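Local coordinates for diphosphomevalonate decarboxylase, putative (Trypanosoma brucei, PDB 2HKE), which probably catalyses the ATP-dependent decarboxylation of (R)-5-diphosphomevalonate to isopentenyl diphosphate, a precursor of sterols and other isoprenoids, at residues E323-G328 with E357-S362. The protein carries 1 engineered substitution. Sequence-based numbering, arbitrary orientation.
Sequences EKFFFG and EMLLQS
K324 NZ donates to the carbonyl O of E357 at 2.7 Å, lying in the carbonyl plane on a lone pair; bends at chi2 and chi4 carry the amine round to it. E357 OE1, 4.7 Å from K324 NZ, is too far for a salt bridge, though the opposite charges would probably attract weakly. Beyond this bond, F325-F327 and L359-Q361 pair as parallel strands, their axes only 7° apart. Backbone N-H groups of L359, F326, Q361 and G328 donate, in that order, to O of K324, L359, F326 and Q361, donors alternating between strands; the straightest bond is F326 N to L359 O (2.8 Å, 172°).

On one side of the sheet, Q361 CB sits over the centre of the F327 ring, 3.5 Å from its centroid, a close CH-pi contact. L359 CD2 similarly lies over a face of the F325 ring, but offset toward the rim, 3.9 Å from F325 CZ. With CG of Q361 anti to the backbone N (171°) and the chain bent at chi2, OE1 accepts from D329 N. On the other side, M358 SD approaches F326 CD1 obliquely at 3.8 Å, a Met-aromatic contact.

Strand 325-327, helix 330-338 and strand 358-363 form a beta-alpha-beta unit of the GHMP-type C-terminal domain. Helix 307-317 also packs on the F325 and F327 side, F46 meets F326 on the other, and strand 183-189 continues the sheet beyond 358-363, leaving 325-327 outermost.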
loop_
_atom_site.group_PDB
_atom_site.type_symbol
_atom_site.label_atom_id
_atom_site.label_comp_id
_atom_site.label_asym_id
_atom_site.label_seq_id
_atom_site.Cartn_x
_atom_site.Cartn_y
_atom_site.Cartn_z
ATOM N N GLU A 323 -1.023 24.089 2.880
ATOM C CA GLU A 323 -1.510 23.504 4.115
ATOM C C GLU A 323 -1.961 22.033 3.953
ATOM O O GLU A 323 -2.036 21.294 4.930
ATOM C CB GLU A 323 -2.665 24.337 4.627
ATOM C CG GLU A 323 -2.257 25.755 5.136
ATOM C CD GLU A 323 -1.887 26.793 4.048
ATOM O OE1 GLU A 323 -2.154 26.602 2.838
ATOM O OE2 GLU A 323 -1.288 27.830 4.437
ATOM N N LYS A 324 -2.296 21.635 2.728
ATOM C CA LYS A 324 -2.771 20.275 2.436
ATOM C C LYS A 324 -1.662 19.381 1.809
ATOM O O LYS A 324 -1.942 18.257 1.379
ATOM C CB LYS A 324 -3.977 20.309 1.501
ATOM C CG LYS A 324 -5.279 20.904 2.085
ATOM C CD LYS A 324 -5.849 20.026 3.199
ATOM C CE LYS A 324 -7.399 20.098 3.332
ATOM N NZ LYS A 324 -8.166 19.037 2.507
ATOM N N PHE A 325 -0.462 19.914 1.751
ATOM C CA PHE A 325 0.737 19.158 1.373
ATOM C C PHE A 325 1.315 18.499 2.614
ATOM O O PHE A 325 1.517 19.163 3.641
ATOM C CB PHE A 325 1.804 20.079 0.827
ATOM C CG PHE A 325 1.660 20.472 -0.584
ATOM C CD1 PHE A 325 0.441 20.858 -1.096
ATOM C CD2 PHE A 325 2.760 20.552 -1.394
ATOM C CE1 PHE A 325 0.321 21.286 -2.354
ATOM C CE2 PHE A 325 2.647 20.964 -2.690
ATOM C CZ PHE A 325 1.409 21.320 -3.174
ATOM N N PHE A 326 1.627 17.215 2.520
ATOM C CA PHE A 326 2.259 16.497 3.590
ATOM C C PHE A 326 3.531 15.857 3.032
ATOM O O PHE A 326 3.491 14.753 2.506
ATOM C CB PHE A 326 1.290 15.477 4.155
ATOM C CG PHE A 326 0.164 16.096 4.886
ATOM C CD1 PHE A 326 -0.989 16.433 4.230
ATOM C CD2 PHE A 326 0.275 16.424 6.226
ATOM C CE1 PHE A 326 -2.047 17.068 4.931
ATOM C CE2 PHE A 326 -0.800 17.071 6.915
ATOM C CZ PHE A 326 -1.922 17.378 6.264
ATOM N N PHE A 327 4.634 16.584 3.078
ATOM C CA PHE A 327 5.870 16.144 2.462
ATOM C C PHE A 327 6.819 15.608 3.534
ATOM O O PHE A 327 7.105 16.296 4.483
ATOM C CB PHE A 327 6.552 17.292 1.717
ATOM C CG PHE A 327 6.118 17.452 0.254
ATOM C CD1 PHE A 327 4.788 17.385 -0.092
ATOM C CD2 PHE A 327 7.059 17.658 -0.739
ATOM C CE1 PHE A 327 4.408 17.535 -1.412
ATOM C CE2 PHE A 327 6.679 17.847 -2.051
ATOM C CZ PHE A 327 5.369 17.782 -2.376
ATOM N N GLY A 328 7.295 14.390 3.374
ATOM C CA GLY A 328 8.358 13.858 4.241
ATOM C C GLY A 328 9.635 14.690 4.091
ATOM O O GLY A 328 10.414 14.822 5.043
ATOM N N GLU A 357 -7.563 16.590 -2.062
ATOM C CA GLU A 357 -7.879 16.551 -0.644
ATOM C C GLU A 357 -6.570 16.736 0.131
ATOM O O GLU A 357 -6.540 17.359 1.176
ATOM C CB GLU A 357 -8.552 15.255 -0.280
ATOM C CG GLU A 357 -9.824 14.981 -1.004
ATOM C CD GLU A 357 -10.826 16.122 -0.799
ATOM O OE1 GLU A 357 -11.337 16.245 0.345
ATOM O OE2 GLU A 357 -11.039 16.901 -1.758
ATOM N N MET A 358 -5.483 16.190 -0.406
ATOM C CA MET A 358 -4.164 16.379 0.156
ATOM C C MET A 358 -3.187 15.839 -0.847
ATOM O O MET A 358 -3.567 15.107 -1.751
ATOM C CB MET A 358 -3.988 15.631 1.480
ATOM C CG MET A 358 -3.450 14.241 1.370
ATOM S SD MET A 358 -3.123 13.564 3.021
ATOM C CE MET A 358 -4.816 13.526 3.394
ATOM N N LEU A 359 -1.941 16.221 -0.683
ATOM C CA LEU A 359 -0.844 15.708 -1.506
ATOM C C LEU A 359 0.284 15.243 -0.615
ATOM O O LEU A 359 0.900 16.062 0.074
ATOM C CB LEU A 359 -0.314 16.783 -2.446
ATOM C CG LEU A 359 0.820 16.369 -3.377
ATOM C CD1 LEU A 359 0.350 15.281 -4.343
ATOM C CD2 LEU A 359 1.348 17.565 -4.152
ATOM N N LEU A 360 0.524 13.931 -0.634
ATOM C CA LEU A 360 1.508 13.278 0.227
ATOM C C LEU A 360 2.758 13.103 -0.584
ATOM O O LEU A 360 2.644 12.827 -1.750
ATOM C CB LEU A 360 0.995 11.896 0.614
ATOM C CG LEU A 360 1.841 10.985 1.477
ATOM C CD1 LEU A 360 2.280 11.676 2.826
ATOM C CD2 LEU A 360 1.081 9.706 1.723
ATOM N N GLN A 361 3.928 13.325 0.002
ATOM C CA GLN A 361 5.182 12.927 -0.641
ATOM C C GLN A 361 5.972 12.049 0.292
ATOM O O GLN A 361 6.013 12.296 1.481
ATOM C CB GLN A 361 5.977 14.146 -1.129
ATOM C CG GLN A 361 7.418 13.858 -1.632
ATOM C CD GLN A 361 8.430 13.750 -0.519
ATOM O OE1 GLN A 361 8.291 14.400 0.504
ATOM N NE2 GLN A 361 9.491 12.941 -0.729
ATOM N N SER A 362 6.581 11.005 -0.269
ATOM C CA SER A 362 7.446 10.102 0.483
ATOM C C SER A 362 8.615 9.646 -0.360
ATOM O O SER A 362 8.494 9.468 -1.568
ATOM C CB SER A 362 6.624 8.891 0.971
ATOM O OG SER A 362 7.414 7.833 1.480
#